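Local coordinates for tyrosine-protein phosphatase non-receptor type 18 (Homo sapiens, PDB 2OC3) that removes phosphate from phosphotyrosine side chains of proteins, among them autophosphorylated tyrosine kinases, here represented by its catalytic domain, at residues T75-S80 against D89-N94; K129-A134 against C230-A235. All coordinates share one frame; numbering follows the deposited sequence.

Contact 1: T75-S80 against D89-N94; sequences TRVILS and DYINGN
The guanidinium of Arg76 meets Asp89 with its edge: NH2 lies 3.0 Å from OD1 of Asp89, which sits in the guanidinium plane but is approached from well above the carboxylate plane, the two planes being 57° apart. NH1 adds two weak, longer bonds to the same carboxylate. At the edge too is water 1, which accepts from Arg76 NH2 and Ile91 N and donates to the carbonyl oxygen of Val77. The flat amide of Asn94 gives ND2 to Thr75 OG1 at 2.8 Å, the hydroxyl standing 33° out of the amide plane; Thr75 OG1 also bonds the carbonyl of Gln274. The two segments pair irregularly and antiparallel where strand 93-97 begins, an outermost strand of the catalytic domain's main sheet: Val77 N bonds Gly93 O (3.1 Å), Leu79 N bonds Asp89 O (2.9 Å), and at Asn92 an inverse gamma turn takes the chain round a corner, setting 90-91 apart from that strand. A leucine in place of Arg76 would probably leave the Asp89 carboxylate without its positive mate and water 1 short of a donor. Val77 and Ile91 lie side by side, with Val77 CB 3.9 Å from Ile91 CG2. Leu79, its CG anti to the carbonyl carbon (chi1 -62°), brings CD1 to 3.9 Å from Ile91 CB, and helix 116-125 packs against both Leu79 and Ile91 through Leu122.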
ATOM      1  N   THR A  75       6.129   8.467 -10.972  1.00  6.28           N
ATOM      2  CA  THR A  75       6.244   7.144 -10.374  1.00  6.19           C
ATOM      3  C   THR A  75       4.949   6.338 -10.655  1.00  7.68           C
ATOM      4  O   THR A  75       4.767   5.279 -10.059  1.00  7.35           O
ATOM      5  CB  THR A  75       6.415   7.264  -8.851  1.00  6.80           C
ATOM      6  OG1 THR A  75       5.298   7.993  -8.335  1.00  7.59           O
ATOM      7  CG2 THR A  75       7.748   7.935  -8.469  1.00  8.78           C
ATOM      8  N   ARG A  76       4.044   6.803 -11.518  1.00  7.08           N
ATOM      9  CA  ARG A  76       2.778   6.099 -11.686  1.00  6.28           C
ATOM     10  C   ARG A  76       2.969   4.727 -12.299  1.00  7.69           C
ATOM     11  O   ARG A  76       3.877   4.483 -13.082  1.00  8.85           O
ATOM     12  CB  ARG A  76       1.744   6.889 -12.508  1.00  8.44           C
ATOM     13  CG  ARG A  76       2.018   6.988 -13.973  1.00 12.02           C
ATOM     14  CD  ARG A  76       0.905   7.763 -14.660  1.00 12.11           C
ATOM     15  NE  ARG A  76       1.011   7.761 -16.116  1.00 12.15           N
ATOM     16  CZ  ARG A  76       0.283   7.021 -16.958  1.00 14.07           C
ATOM     17  NH1 ARG A  76       0.481   7.158 -18.276  1.00 13.18           N
ATOM     18  NH2 ARG A  76      -0.645   6.160 -16.539  1.00 10.08           N
ATOM     19  N   VAL A  77       2.057   3.818 -11.972  1.00  7.71           N
ATOM     20  CA  VAL A  77       2.038   2.478 -12.559  1.00  8.47           C
ATOM     21  C   VAL A  77       1.451   2.587 -13.950  1.00  9.97           C
ATOM     22  O   VAL A  77       0.324   3.008 -14.119  1.00 11.56           O
ATOM     23  CB  VAL A  77       1.155   1.550 -11.684  1.00  8.42           C
ATOM     24  CG1 VAL A  77       0.982   0.198 -12.401  1.00 12.89           C
ATOM     25  CG2 VAL A  77       1.763   1.345 -10.327  1.00 10.26           C
ATOM     26  N   ILE A  78       2.211   2.176 -14.959  1.00  9.26           N
ATOM     27  CA  ILE A  78       1.765   2.182 -16.339  1.00  9.80           C
ATOM     28  C   ILE A  78       1.391   0.755 -16.701  1.00 11.83           C
ATOM     29  O   ILE A  78       2.235  -0.139 -16.699  1.00 13.75           O
ATOM     30  CB  ILE A  78       2.880   2.676 -17.292  1.00 14.85           C
ATOM     31  CG1 ILE A  78       3.414   4.021 -16.847  1.00 19.41           C
ATOM     32  CG2 ILE A  78       2.364   2.751 -18.732  1.00 17.27           C
ATOM     33  CD1 ILE A  78       2.519   5.114 -17.164  1.00 24.40           C
ATOM     34  N   LEU A  79       0.119   0.535 -16.948  1.00 10.97           N
ATOM     35  CA  LEU A  79      -0.362  -0.810 -17.313  1.00  7.31           C
ATOM     36  C   LEU A  79      -0.141  -1.036 -18.814  1.00 12.32           C
ATOM     37  O   LEU A  79      -0.367  -0.129 -19.649  1.00 13.94           O
ATOM     38  CB  LEU A  79      -1.839  -0.967 -16.960  1.00  9.03           C
ATOM     39  CG  LEU A  79      -2.146  -0.833 -15.450  1.00  7.27           C
ATOM     40  CD1 LEU A  79      -3.659  -0.877 -15.181  1.00  8.76           C
ATOM     41  CD2 LEU A  79      -1.370  -1.888 -14.622  1.00 12.12           C
ATOM     42  N   SER A  80       0.266  -2.239 -19.172  1.00 11.42           N
ATOM     43  CA  SER A  80       0.398  -2.640 -20.541  1.00 13.29           C
ATOM     44  C   SER A  80      -0.384  -3.917 -20.805  1.00 13.25           C
ATOM     45  O   SER A  80      -0.611  -4.275 -21.960  1.00 13.34           O
ATOM     46  CB  SER A  80       1.854  -2.852 -20.908  1.00 12.42           C
ATOM     47  OG  SER A  80       2.444  -3.978 -20.284  1.00 15.32           O
ATOM     48  N   ASP A  89      -3.696   2.538 -20.163  1.00  9.47           N
ATOM     49  CA  ASP A  89      -2.540   2.368 -19.281  1.00  9.05           C
ATOM     50  C   ASP A  89      -2.716   2.865 -17.841  1.00  8.58           C
ATOM     51  O   ASP A  89      -1.831   2.682 -17.028  1.00  8.97           O
ATOM     52  CB  ASP A  89      -1.277   2.961 -19.895  1.00  8.08           C
ATOM     53  CG  ASP A  89      -1.201   4.481 -19.864  1.00  9.92           C
ATOM     54  OD1 ASP A  89      -1.909   5.156 -19.099  1.00 12.17           O
ATOM     55  OD2 ASP A  89      -0.360   5.052 -20.635  1.00 11.83           O
ATOM     56  N   TYR A  90      -3.875   3.428 -17.549  1.00  8.45           N
ATOM     57  CA  TYR A  90      -4.053   4.208 -16.342  1.00  8.70           C
ATOM     58  C   TYR A  90      -4.648   3.407 -15.167  1.00  8.04           C
ATOM     59  O   TYR A  90      -5.659   2.731 -15.288  1.00  8.46           O
ATOM     60  CB  TYR A  90      -4.913   5.446 -16.575  1.00  7.51           C
ATOM     61  CG  TYR A  90      -5.042   6.256 -15.332  1.00  5.70           C
ATOM     62  CD1 TYR A  90      -4.035   7.145 -14.932  1.00  7.15           C
ATOM     63  CD2 TYR A  90      -6.110   6.075 -14.492  1.00  7.02           C
ATOM     64  CE1 TYR A  90      -4.119   7.885 -13.777  1.00  9.24           C
ATOM     65  CE2 TYR A  90      -6.230   6.866 -13.303  1.00  8.04           C
ATOM     66  CZ  TYR A  90      -5.223   7.750 -12.954  1.00  7.42           C
ATOM     67  OH  TYR A  90      -5.236   8.530 -11.815  1.00  8.72           O
ATOM     68  N   ILE A  91      -3.975   3.545 -14.026  1.00  7.71           N
ATOM     69  CA  ILE A  91      -4.549   3.166 -12.714  1.00  8.75           C
ATOM     70  C   ILE A  91      -4.084   4.172 -11.689  1.00  8.29           C
ATOM     71  O   ILE A  91      -2.986   4.731 -11.770  1.00  7.92           O
ATOM     72  CB  ILE A  91      -4.178   1.705 -12.292  1.00  9.43           C
ATOM     73  CG1 ILE A  91      -5.019   1.290 -11.062  1.00  9.56           C
ATOM     74  CG2 ILE A  91      -2.708   1.562 -12.019  1.00  9.47           C
ATOM     75  CD1 ILE A  91      -5.091  -0.213 -10.821  1.00 10.23           C
ATOM     76  N   ASN A  92      -4.939   4.450 -10.712  1.00  6.54           N
ATOM     77  CA  ASN A  92      -4.533   5.313  -9.621  1.00  6.34           C
ATOM     78  C   ASN A  92      -3.633   4.533  -8.681  1.00  7.78           C
ATOM     79  O   ASN A  92      -4.093   3.863  -7.748  1.00  7.89           O
ATOM     80  CB  ASN A  92      -5.730   5.938  -8.898  1.00  6.96           C
ATOM     81  CG  ASN A  92      -5.321   7.061  -7.984  1.00 10.69           C
ATOM     82  OD1 ASN A  92      -4.354   6.940  -7.252  1.00  9.82           O
ATOM     83  ND2 ASN A  92      -6.085   8.160  -8.008  1.00  9.85           N
ATOM     84  N   GLY A  93      -2.335   4.563  -8.979  1.00  7.07           N
ATOM     85  CA  GLY A  93      -1.342   3.844  -8.197  1.00  6.86           C
ATOM     86  C   GLY A  93       0.046   4.299  -8.570  1.00  7.92           C
ATOM     87  O   GLY A  93       0.291   4.803  -9.674  1.00  7.84           O
ATOM     88  N   ASN A  94       0.963   4.133  -7.616  1.00  6.17           N
ATOM     89  CA  ASN A  94       2.362   4.547  -7.772  1.00  5.03           C
ATOM     90  C   ASN A  94       3.295   3.474  -7.239  1.00  7.87           C
ATOM     91  O   ASN A  94       2.995   2.817  -6.242  1.00  6.72           O
ATOM     92  CB  ASN A  94       2.673   5.844  -7.018  1.00  6.46           C
ATOM     93  CG  ASN A  94       1.936   7.017  -7.580  1.00  8.06           C
ATOM     94  OD1 ASN A  94       0.826   7.333  -7.157  1.00  8.86           O
ATOM     95  ND2 ASN A  94       2.544   7.686  -8.557  1.00  8.29           N
TER
HETATM   96  O   HOH W   1      -1.253   5.123 -13.920  1.00  8.08           O

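Contact 2: K129-A134 against C230-A235; sequences KVILMA and CVHCSA
Four backbone hydrogen bonds tie Val130, Leu132 and Ala134 to Cys230 and His232. Cys230 N gives to Val130 O, Leu132 N to Cys230 O at 2.8 Å, His232 N to Leu132 O, and Ala134 N to His232 O at 2.9 Å, the last donor lying in the carbonyl plane. The strand axes run 4.7 Å apart and only 11° from parallel. CA-H...O contacts fill in between, such as Ile131 CA to Cys230 O at 3.2 Å.

These are neighbouring parallel strands in the middle of the mixed sheet of the protein tyrosine phosphatase fold. Strand 229-232 runs straight into the phosphate-binding loop, the P-loop of the family signature, which begins at Cys233, the predicted phosphocysteine nucleophile. Ala134 extends the pairing as far as that entrance, and its carbonyl oxygen takes a hydrogen bond from Arg239 at the loop's other end.

The aromatic contacts centre on His232. Met133 CA stands over one face of the imidazole, 4.1 Å from the centroid, while CG of Met133 comes to 3.3 Å from CE1 of His232; the methionine sulfur approaches obliquely. Ile131 CG2 meets the ring at its edge, beside CD2. With CG set between its backbone N and carbonyl carbon (chi1 76°), the histidine leans across the neighbouring strand.

Both ring nitrogens are engaged. His232 ND1 donates to a lone pair of Cys233 O at 3.0 Å, almost in the ring plane, and NE2 bonds Tyr148 OH, which together fix the ring's rotation and tie it to the backbone of the cysteine.

Apolar contacts lie on both faces: Ile131 CG1 meets Cys230 CB on the histidine face, and Leu132 CD1 reaches 4.2 Å from Val231 CG2 on the other, where helix 209-222 covers Leu132 and helix 238-254 covers Val231.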
ATOM      1  N   LYS A 129       2.398 -11.385  -5.525  1.00  7.05           N
ATOM      2  CA  LYS A 129       2.129 -12.590  -4.748  1.00  7.43           C
ATOM      3  C   LYS A 129       1.289 -12.269  -3.503  1.00  8.94           C
ATOM      4  O   LYS A 129       0.522 -13.118  -3.045  1.00  8.50           O
ATOM      5  CB  LYS A 129       3.455 -13.217  -4.324  1.00 11.93           C
ATOM      6  CG  LYS A 129       4.269 -13.736  -5.509  1.00 16.29           C
ATOM      7  CD  LYS A 129       5.649 -14.243  -5.130  1.00 18.25           C
ATOM      8  N   VAL A 130       1.452 -11.059  -2.979  1.00  6.93           N
ATOM      9  CA  VAL A 130       0.767 -10.662  -1.718  1.00  8.82           C
ATOM     10  C   VAL A 130       0.163  -9.267  -1.876  1.00  7.29           C
ATOM     11  O   VAL A 130       0.830  -8.329  -2.345  1.00  7.15           O
ATOM     12  CB  VAL A 130       1.731 -10.648  -0.544  1.00  8.44           C
ATOM     13  CG1 VAL A 130       0.992 -10.451   0.764  1.00  9.82           C
ATOM     14  CG2 VAL A 130       2.512 -11.940  -0.448  1.00  8.88           C
ATOM     15  N   ILE A 131      -1.113  -9.165  -1.526  1.00  5.71           N
ATOM     16  CA  ILE A 131      -1.840  -7.909  -1.407  1.00  5.35           C
ATOM     17  C   ILE A 131      -2.079  -7.593   0.070  1.00  7.39           C
ATOM     18  O   ILE A 131      -2.497  -8.511   0.840  1.00  7.16           O
ATOM     19  CB  ILE A 131      -3.194  -8.003  -2.086  1.00  5.24           C
ATOM     20  CG1 ILE A 131      -3.069  -8.367  -3.569  1.00  4.98           C
ATOM     21  CG2 ILE A 131      -4.031  -6.689  -1.933  1.00  8.25           C
ATOM     22  CD1 ILE A 131      -4.397  -8.787  -4.182  1.00  7.17           C
ATOM     23  N   LEU A 132      -1.803  -6.370   0.498  1.00  7.28           N
ATOM     24  CA  LEU A 132      -2.135  -5.922   1.835  1.00  6.88           C
ATOM     25  C   LEU A 132      -3.201  -4.860   1.695  1.00  8.12           C
ATOM     26  O   LEU A 132      -2.937  -3.839   1.077  1.00  6.55           O
ATOM     27  CB  LEU A 132      -0.919  -5.334   2.539  1.00  7.09           C
ATOM     28  CG  LEU A 132       0.254  -6.274   2.880  1.00  7.56           C
ATOM     29  CD1 LEU A 132       1.188  -6.521   1.741  1.00 11.14           C
ATOM     30  CD2 LEU A 132       1.050  -5.736   4.081  1.00 12.09           C
ATOM     31  N   MET A 133      -4.347  -5.061   2.334  1.00  7.21           N
ATOM     32  CA  MET A 133      -5.511  -4.174   2.273  1.00  5.99           C
ATOM     33  C   MET A 133      -5.711  -3.608   3.681  1.00  7.76           C
ATOM     34  O   MET A 133      -5.870  -4.372   4.648  1.00  8.35           O
ATOM     35  CB  MET A 133      -6.777  -4.943   1.850  1.00  5.99           C
ATOM     36  CG  MET A 133      -8.040  -4.140   2.002  1.00 10.31           C
ATOM     37  SD  MET A 133      -9.384  -5.013   1.193  1.00  8.22           S
ATOM     38  CE  MET A 133     -10.789  -3.936   1.515  1.00  8.02           C
ATOM     39  N   ALA A 134      -5.669  -2.278   3.831  1.00  6.51           N
ATOM     40  CA  ALA A 134      -5.757  -1.665   5.146  1.00  6.22           C
ATOM     41  C   ALA A 134      -7.018  -0.876   5.304  1.00  8.76           C
ATOM     42  O   ALA A 134      -6.965   0.249   5.828  1.00 10.16           O
ATOM     43  CB  ALA A 134      -4.556  -0.711   5.398  1.00  9.86           C
ATOM     44  N   CYS A 230       1.661  -5.442  -3.199  1.00  5.82           N
ATOM     45  CA  CYS A 230       0.559  -4.538  -3.578  1.00  5.29           C
ATOM     46  C   CYS A 230      -0.122  -4.095  -2.285  1.00  8.56           C
ATOM     47  O   CYS A 230      -0.653  -4.922  -1.550  1.00  8.66           O
ATOM     48  CB  CYS A 230      -0.421  -5.251  -4.466  1.00  6.14           C
ATOM     49  SG  CYS A 230      -1.797  -4.143  -4.951  1.00 11.58           S
ATOM     50  N   VAL A 231      -0.065  -2.807  -1.982  1.00  7.22           N
ATOM     51  CA  VAL A 231      -0.556  -2.255  -0.710  1.00  7.54           C
ATOM     52  C   VAL A 231      -1.622  -1.232  -1.025  1.00  5.92           C
ATOM     53  O   VAL A 231      -1.410  -0.357  -1.869  1.00  5.95           O
ATOM     54  CB  VAL A 231       0.577  -1.640   0.134  1.00  7.08           C
ATOM     55  CG1 VAL A 231       0.058  -1.247   1.525  1.00  8.72           C
ATOM     56  CG2 VAL A 231       1.812  -2.614   0.263  1.00  9.34           C
ATOM     57  N   HIS A 232      -2.757  -1.299  -0.358  1.00  6.45           N
ATOM     58  CA  HIS A 232      -3.800  -0.322  -0.611  1.00  8.44           C
ATOM     59  C   HIS A 232      -4.669  -0.117   0.604  1.00 10.10           C
ATOM     60  O   HIS A 232      -4.705  -0.951   1.484  1.00  8.33           O
ATOM     61  CB  HIS A 232      -4.682  -0.686  -1.809  1.00  8.40           C
ATOM     62  CG  HIS A 232      -5.678  -1.774  -1.534  1.00  7.62           C
ATOM     63  ND1 HIS A 232      -6.974  -1.531  -1.092  1.00  7.99           N
ATOM     64  CD2 HIS A 232      -5.587  -3.115  -1.709  1.00  7.79           C
ATOM     65  CE1 HIS A 232      -7.610  -2.687  -0.979  1.00  7.39           C
ATOM     66  NE2 HIS A 232      -6.800  -3.666  -1.373  1.00  7.53           N
ATOM     67  N   CYS A 233      -5.334   1.033   0.650  1.00  9.19           N
ATOM     68  CA  CYS A 233      -6.370   1.314   1.607  1.00  8.56           C
ATOM     69  C   CYS A 233      -7.528   1.822   0.770  1.00  9.93           C
ATOM     70  O   CYS A 233      -7.846   1.183  -0.247  1.00 14.34           O
ATOM     71  CB  CYS A 233      -5.865   2.183   2.724  1.00  7.92           C
ATOM     72  SG  CYS A 233      -5.049   3.733   2.262  1.00  9.73           S
ATOM     73  N   SER A 234      -8.246   2.847   1.206  1.00  8.53           N
ATOM     74  CA  SER A 234      -9.263   3.411   0.327  1.00  7.15           C
ATOM     75  C   SER A 234      -8.619   4.383  -0.680  1.00  6.73           C
ATOM     76  O   SER A 234      -8.733   4.174  -1.867  1.00  9.12           O
ATOM     77  CB  SER A 234     -10.358   4.083   1.138  1.00  9.33           C
ATOM     78  OG  SER A 234     -11.397   4.593   0.323  1.00  9.15           O
ATOM     79  N   ALA A 235      -7.989   5.445  -0.198  1.00  8.89           N
ATOM     80  CA  ALA A 235      -7.285   6.361  -1.114  1.00  8.85           C
ATOM     81  C   ALA A 235      -5.936   5.884  -1.567  1.00  7.51           C
ATOM     82  O   ALA A 235      -5.441   6.352  -2.595  1.00  9.32           O
ATOM     83  CB  ALA A 235      -7.164   7.767  -0.501  1.00  9.31           C
TER

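Both contacts reach the same mixed sheet, contact 1 only through the start of strand 93-97, contact 2 with both of its strands; strand 103-108 lies between 93-97 and 229-232. Their centres are 15 Å apart and their nearest atoms about 5 Å, so the two do not touch. Contact 2 sits near the centre of the domain and carries the start of the phosphate-binding loop, whereas contact 1 lies further out: the Gly93 position is about 11 Å from the Cys233 side chain and about 8 Å from Gly236. Arg275 bridges them, giving NH1 to Asn92 and Asn94 in contact 1 and NH2 to the carbonyl of Ala235 in contact 2.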